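Local coordinates for protein dephospho-CoA kinase (Mycobacterium paratuberculosis, PDB 6N39) that probably phosphorylates the 3'-hydroxyl of dephospho-CoA with ATP, the last step of coenzyme A biosynthesis, and carries a C-terminal UPF0157 (GrpB) domain involved in folding of the full-length enzyme, at residues Q352-A363 and W396-W407. Residues are numbered along the deposited sequence; the frame is centred on the assembly and turned at random.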
loop_
_atom_site.group_PDB
_atom_site.type_symbol
_atom_site.label_atom_id
_atom_site.label_comp_id
_atom_site.label_asym_id
_atom_site.label_seq_id
_atom_site.Cartn_x
_atom_site.Cartn_y
_atom_site.Cartn_z
ATOM N N GLN A 352 -23.838 -0.213 4.703
ATOM C CA GLN A 352 -24.075 0.151 6.100
ATOM C C GLN A 352 -23.672 -0.982 7.036
ATOM O O GLN A 352 -23.015 -0.753 8.060
ATOM C CB GLN A 352 -25.547 0.514 6.280
ATOM C CG GLN A 352 -25.976 1.679 5.393
ATOM C CD GLN A 352 -25.824 2.991 6.105
ATOM O OE1 GLN A 352 -26.479 3.218 7.120
ATOM N NE2 GLN A 352 -24.940 3.866 5.599
ATOM N N PHE A 353 -24.030 -2.215 6.672
ATOM C CA PHE A 353 -23.781 -3.358 7.539
ATOM C C PHE A 353 -22.289 -3.603 7.742
ATOM O O PHE A 353 -21.877 -4.003 8.837
ATOM C CB PHE A 353 -24.456 -4.611 6.961
ATOM C CG PHE A 353 -24.352 -5.805 7.860
ATOM C CD1 PHE A 353 -24.695 -5.696 9.214
ATOM C CD2 PHE A 353 -23.906 -7.029 7.368
ATOM C CE1 PHE A 353 -24.596 -6.788 10.062
ATOM C CE2 PHE A 353 -23.825 -8.134 8.206
ATOM C CZ PHE A 353 -24.166 -8.016 9.560
ATOM N N ALA A 354 -21.461 -3.385 6.710
ATOM C CA ALA A 354 -20.024 -3.622 6.887
ATOM C C ALA A 354 -19.438 -2.736 7.992
ATOM O O ALA A 354 -18.555 -3.170 8.752
ATOM C CB ALA A 354 -19.277 -3.401 5.563
ATOM N N LEU A 355 -19.914 -1.493 8.097
ATOM C CA LEU A 355 -19.458 -0.588 9.157
ATOM C C LEU A 355 -20.095 -0.943 10.507
ATOM O O LEU A 355 -19.420 -0.965 11.568
ATOM C CB LEU A 355 -19.795 0.856 8.750
ATOM C CG LEU A 355 -19.202 1.365 7.419
ATOM C CD1 LEU A 355 -19.721 2.741 7.062
ATOM C CD2 LEU A 355 -17.663 1.412 7.458
ATOM N N LEU A 356 -21.398 -1.250 10.466
ATOM C CA LEU A 356 -22.124 -1.565 11.692
ATOM C C LEU A 356 -21.548 -2.805 12.372
ATOM O O LEU A 356 -21.469 -2.860 13.597
ATOM C CB LEU A 356 -23.610 -1.771 11.380
ATOM C CG LEU A 356 -24.478 -2.343 12.512
ATOM C CD1 LEU A 356 -24.446 -1.433 13.748
ATOM C CD2 LEU A 356 -25.953 -2.584 12.075
ATOM N N PHE A 357 -21.195 -3.826 11.591
ATOM C CA PHE A 357 -20.747 -5.103 12.148
ATOM C C PHE A 357 -19.535 -4.907 13.043
ATOM O O PHE A 357 -19.475 -5.446 14.160
ATOM C CB PHE A 357 -20.450 -6.056 10.977
ATOM C CG PHE A 357 -20.152 -7.487 11.364
ATOM C CD1 PHE A 357 -21.150 -8.333 11.811
ATOM C CD2 PHE A 357 -18.873 -7.993 11.214
ATOM C CE1 PHE A 357 -20.872 -9.654 12.136
ATOM C CE2 PHE A 357 -18.591 -9.310 11.517
ATOM C CZ PHE A 357 -19.595 -10.141 11.984
ATOM N N VAL A 358 -18.583 -4.082 12.590
ATOM C CA VAL A 358 -17.418 -3.762 13.415
ATOM C C VAL A 358 -17.837 -3.058 14.699
ATOM O O VAL A 358 -17.395 -3.430 15.800
ATOM C CB VAL A 358 -16.412 -2.906 12.624
ATOM C CG1 VAL A 358 -15.253 -2.510 13.526
ATOM C CG2 VAL A 358 -15.916 -3.675 11.413
ATOM N N ASP A 359 -18.660 -2.003 14.587
ATOM C CA ASP A 359 -18.998 -1.262 15.813
ATOM C C ASP A 359 -19.786 -2.134 16.797
ATOM O O ASP A 359 -19.557 -2.097 18.021
ATOM C CB ASP A 359 -19.782 0.002 15.470
ATOM C CG ASP A 359 -18.897 1.085 14.891
ATOM O OD1 ASP A 359 -17.688 1.040 15.168
ATOM O OD2 ASP A 359 -19.391 1.969 14.165
ATOM N N TRP A 360 -20.707 -2.934 16.268
ATOM C CA TRP A 360 -21.529 -3.816 17.083
ATOM C C TRP A 360 -20.666 -4.824 17.830
ATOM O O TRP A 360 -20.725 -4.910 19.059
ATOM C CB TRP A 360 -22.560 -4.508 16.182
ATOM C CG TRP A 360 -23.362 -5.578 16.855
ATOM C CD1 TRP A 360 -24.158 -5.438 17.955
ATOM C CD2 TRP A 360 -23.451 -6.951 16.464
ATOM N NE1 TRP A 360 -24.733 -6.645 18.278
ATOM C CE2 TRP A 360 -24.320 -7.588 17.375
ATOM C CE3 TRP A 360 -22.882 -7.706 15.430
ATOM C CZ2 TRP A 360 -24.631 -8.945 17.291
ATOM C CZ3 TRP A 360 -23.194 -9.058 15.345
ATOM C CH2 TRP A 360 -24.062 -9.661 16.275
ATOM N N LEU A 361 -19.823 -5.570 17.108
ATOM C CA LEU A 361 -18.978 -6.554 17.778
ATOM C C LEU A 361 -17.994 -5.893 18.736
ATOM O O LEU A 361 -17.668 -6.469 19.783
ATOM C CB LEU A 361 -18.241 -7.410 16.745
ATOM C CG LEU A 361 -19.094 -8.468 16.018
ATOM C CD1 LEU A 361 -18.230 -9.379 15.156
ATOM C CD2 LEU A 361 -19.918 -9.286 17.003
ATOM N N THR A 362 -17.521 -4.684 18.418
ATOM C CA THR A 362 -16.660 -3.983 19.365
ATOM C C THR A 362 -17.391 -3.709 20.672
ATOM O O THR A 362 -16.801 -3.812 21.749
ATOM C CB THR A 362 -16.133 -2.679 18.755
ATOM O OG1 THR A 362 -15.337 -2.985 17.601
ATOM C CG2 THR A 362 -15.267 -1.931 19.773
ATOM N N ALA A 363 -18.684 -3.391 20.604
ATOM C CA ALA A 363 -19.411 -3.050 21.823
ATOM C C ALA A 363 -19.951 -4.253 22.597
ATOM O O ALA A 363 -20.259 -4.105 23.783
ATOM C CB ALA A 363 -20.576 -2.107 21.497
ATOM N N TRP A 396 -25.341 -18.075 10.182
ATOM C CA TRP A 396 -25.242 -17.238 11.376
ATOM C C TRP A 396 -25.429 -15.754 11.054
ATOM O O TRP A 396 -25.952 -15.001 11.886
ATOM C CB TRP A 396 -23.887 -17.465 12.054
ATOM C CG TRP A 396 -23.687 -16.658 13.308
ATOM C CD1 TRP A 396 -24.096 -16.989 14.574
ATOM C CD2 TRP A 396 -23.031 -15.385 13.419
ATOM N NE1 TRP A 396 -23.725 -16.003 15.465
ATOM C CE2 TRP A 396 -23.073 -15.009 14.780
ATOM C CE3 TRP A 396 -22.412 -14.533 12.504
ATOM C CZ2 TRP A 396 -22.523 -13.808 15.242
ATOM C CZ3 TRP A 396 -21.848 -13.348 12.970
ATOM C CH2 TRP A 396 -21.917 -12.998 14.326
ATOM N N PHE A 397 -25.022 -15.314 9.858
ATOM C CA PHE A 397 -25.151 -13.899 9.526
ATOM C C PHE A 397 -26.596 -13.422 9.458
ATOM O O PHE A 397 -26.827 -12.235 9.647
ATOM C CB PHE A 397 -24.424 -13.573 8.217
ATOM C CG PHE A 397 -22.941 -13.548 8.372
ATOM C CD1 PHE A 397 -22.316 -12.477 8.997
ATOM C CD2 PHE A 397 -22.170 -14.615 7.946
ATOM C CE1 PHE A 397 -20.935 -12.458 9.170
ATOM C CE2 PHE A 397 -20.786 -14.606 8.118
ATOM C CZ PHE A 397 -20.171 -13.517 8.730
ATOM N N ARG A 398 -27.588 -14.299 9.275
ATOM C CA ARG A 398 -28.963 -13.800 9.263
ATOM C C ARG A 398 -29.371 -13.274 10.640
ATOM O O ARG A 398 -29.892 -12.151 10.778
ATOM C CB ARG A 398 -29.915 -14.893 8.788
ATOM C CG ARG A 398 -29.574 -15.429 7.392
ATOM C CD ARG A 398 -30.763 -16.167 6.761
ATOM N NE ARG A 398 -31.156 -17.371 7.504
ATOM C CZ ARG A 398 -30.600 -18.576 7.349
ATOM N NH1 ARG A 398 -29.616 -18.760 6.478
ATOM N NH2 ARG A 398 -31.026 -19.604 8.068
ATOM N N ASP A 399 -29.098 -14.057 11.678
ATOM C CA ASP A 399 -29.430 -13.635 13.036
ATOM C C ASP A 399 -28.491 -12.534 13.505
ATOM O O ASP A 399 -28.916 -11.613 14.215
ATOM C CB ASP A 399 -29.382 -14.843 13.974
ATOM C CG ASP A 399 -29.692 -14.491 15.413
ATOM O OD1 ASP A 399 -30.820 -14.026 15.707
ATOM O OD2 ASP A 399 -28.802 -14.724 16.255
ATOM N N ALA A 400 -27.219 -12.587 13.088
ATOM C CA ALA A 400 -26.309 -11.502 13.429
ATOM C C ALA A 400 -26.771 -10.187 12.811
ATOM O O ALA A 400 -26.669 -9.132 13.442
ATOM C CB ALA A 400 -24.890 -11.836 12.979
ATOM N N TYR A 401 -27.277 -10.232 11.572
ATOM C CA TYR A 401 -27.816 -9.040 10.923
ATOM C C TYR A 401 -28.951 -8.458 11.752
ATOM O O TYR A 401 -28.974 -7.251 12.053
ATOM C CB TYR A 401 -28.302 -9.405 9.510
ATOM C CG TYR A 401 -28.694 -8.233 8.625
ATOM C CD1 TYR A 401 -27.722 -7.482 7.965
ATOM C CD2 TYR A 401 -30.030 -7.898 8.428
ATOM C CE1 TYR A 401 -28.064 -6.419 7.140
ATOM C CE2 TYR A 401 -30.384 -6.820 7.615
ATOM C CZ TYR A 401 -29.398 -6.089 6.970
ATOM O OH TYR A 401 -29.738 -5.019 6.162
ATOM N N ARG A 402 -29.892 -9.319 12.162
ATOM C CA ARG A 402 -31.024 -8.817 12.936
ATOM C C ARG A 402 -30.567 -8.220 14.267
ATOM O O ARG A 402 -31.071 -7.169 14.697
ATOM C CB ARG A 402 -32.053 -9.935 13.153
ATOM C CG ARG A 402 -32.778 -10.349 11.860
ATOM C CD ARG A 402 -33.875 -11.381 12.115
ATOM N NE ARG A 402 -33.315 -12.644 12.595
ATOM C CZ ARG A 402 -33.168 -13.743 11.855
ATOM N NH1 ARG A 402 -33.560 -13.765 10.580
ATOM N NH2 ARG A 402 -32.626 -14.823 12.399
ATOM N N ARG A 403 -29.591 -8.856 14.916
ATOM C CA ARG A 403 -29.178 -8.403 16.241
ATOM C C ARG A 403 -28.378 -7.114 16.148
ATOM O O ARG A 403 -28.569 -6.201 16.957
ATOM C CB ARG A 403 -28.362 -9.487 16.941
ATOM C CG ARG A 403 -29.178 -10.694 17.413
ATOM C CD ARG A 403 -28.318 -11.948 17.379
ATOM N NE ARG A 403 -27.252 -11.920 18.374
ATOM C CZ ARG A 403 -26.215 -12.752 18.382
ATOM N NH1 ARG A 403 -26.090 -13.668 17.429
ATOM N NH2 ARG A 403 -25.301 -12.662 19.341
ATOM N N ALA A 404 -27.452 -7.041 15.192
ATOM C CA ALA A 404 -26.697 -5.817 14.979
ATOM C C ALA A 404 -27.630 -4.643 14.734
ATOM O O ALA A 404 -27.437 -3.561 15.299
ATOM C CB ALA A 404 -25.733 -5.989 13.801
ATOM N N TRP A 405 -28.662 -4.837 13.908
ATOM C CA TRP A 405 -29.546 -3.706 13.650
ATOM C C TRP A 405 -30.440 -3.399 14.846
ATOM O O TRP A 405 -30.806 -2.236 15.056
ATOM C CB TRP A 405 -30.352 -3.947 12.372
ATOM C CG TRP A 405 -29.521 -3.544 11.174
ATOM C CD1 TRP A 405 -28.910 -4.374 10.267
ATOM C CD2 TRP A 405 -29.162 -2.204 10.800
ATOM N NE1 TRP A 405 -28.205 -3.624 9.344
ATOM C CE2 TRP A 405 -28.350 -2.294 9.648
ATOM C CE3 TRP A 405 -29.477 -0.940 11.308
ATOM C CZ2 TRP A 405 -27.848 -1.168 9.003
ATOM C CZ3 TRP A 405 -28.962 0.177 10.671
ATOM C CH2 TRP A 405 -28.161 0.052 9.529
ATOM N N ASP A 406 -30.770 -4.401 15.663
ATOM C CA ASP A 406 -31.471 -4.115 16.919
ATOM C C ASP A 406 -30.618 -3.231 17.819
ATOM O O ASP A 406 -31.102 -2.254 18.407
ATOM C CB ASP A 406 -31.815 -5.416 17.638
ATOM C CG ASP A 406 -33.173 -5.952 17.261
ATOM O OD1 ASP A 406 -34.018 -5.152 16.817
ATOM O OD2 ASP A 406 -33.397 -7.177 17.416
ATOM N N TRP A 407 -29.336 -3.570 17.937
ATOM C CA TRP A 407 -28.408 -2.760 18.719
ATOM C C TRP A 407 -28.282 -1.358 18.132
ATOM O O TRP A 407 -28.215 -0.369 18.871
ATOM C CB TRP A 407 -27.042 -3.455 18.771
ATOM C CG TRP A 407 -25.976 -2.668 19.464
ATOM C CD1 TRP A 407 -25.720 -2.629 20.809
ATOM C CD2 TRP A 407 -25.022 -1.799 18.851
ATOM N NE1 TRP A 407 -24.663 -1.791 21.064
ATOM C CE2 TRP A 407 -24.215 -1.272 19.877
ATOM C CE3 TRP A 407 -24.768 -1.419 17.527
ATOM C CZ2 TRP A 407 -23.173 -0.375 19.622
ATOM C CZ3 TRP A 407 -23.727 -0.535 17.279
ATOM C CH2 TRP A 407 -22.948 -0.026 18.320
#
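Trp360 lies as a knob among Ala400, Arg403, Ala404 and Trp407. Its CG is anti to the backbone N (chi1 173°), and the indole lies flat across the 396-407 backbone. Ala404 CA stands over the five-membered ring, 3.7 Å from its centroid, in a CH-pi contact. Ala404 CB touches Trp360 CD2 at 3.6 Å. The Arg403 guanidinium turns one face to Trp360 CZ2. Trp407 packs against one side of Trp360: Trp407 CB meets Trp360 CD1 at 3.6 Å, and Trp360 CA sits over the six-membered ring of Trp407. These two indoles meet obliquely, with planes at 53°. Ala363 CB adds a contact to Trp407 CZ2.

One turn back, Leu356 splits its branches between two tryptophans. CD2 presses on the face of Trp405, 3.5 Å from the five-membered ring centroid, while CD1 reaches the edge of Trp407. Phe353 takes the edge of Tyr401 on its face, a T-shaped pair with centroids 4.9 Å apart. Phe357 CZ meets Phe397 CE1 at 3.9 Å, and Trp396 CZ3 meets Phe357 CE1 edge to edge, near both ring planes.

Polar bonds and one aromatic ring position this first shell. Arg403 NH1 makes a salt bridge to Asp399 OD2 (3.1 Å), and Arg403 NH2 makes a second one to Asp370; Tyr401 OH is bonded to Arg310 N, and Gln352 OE1 to Thr312. Tyr371 of helix 365-382 stacks on Trp396 and meets Phe357 edge-to-face.

The axes of segments 352-363 and 396-407 come within 9.8 Å and cross at 76°. This is a steep, aromatic-rich helix crossing within the UPF0157 (GrpB) region, with Trp360 as its knob. It joins the long C-terminal helix 386-411 to helix 349-363, whose Leu355 packs on the mixed sheet.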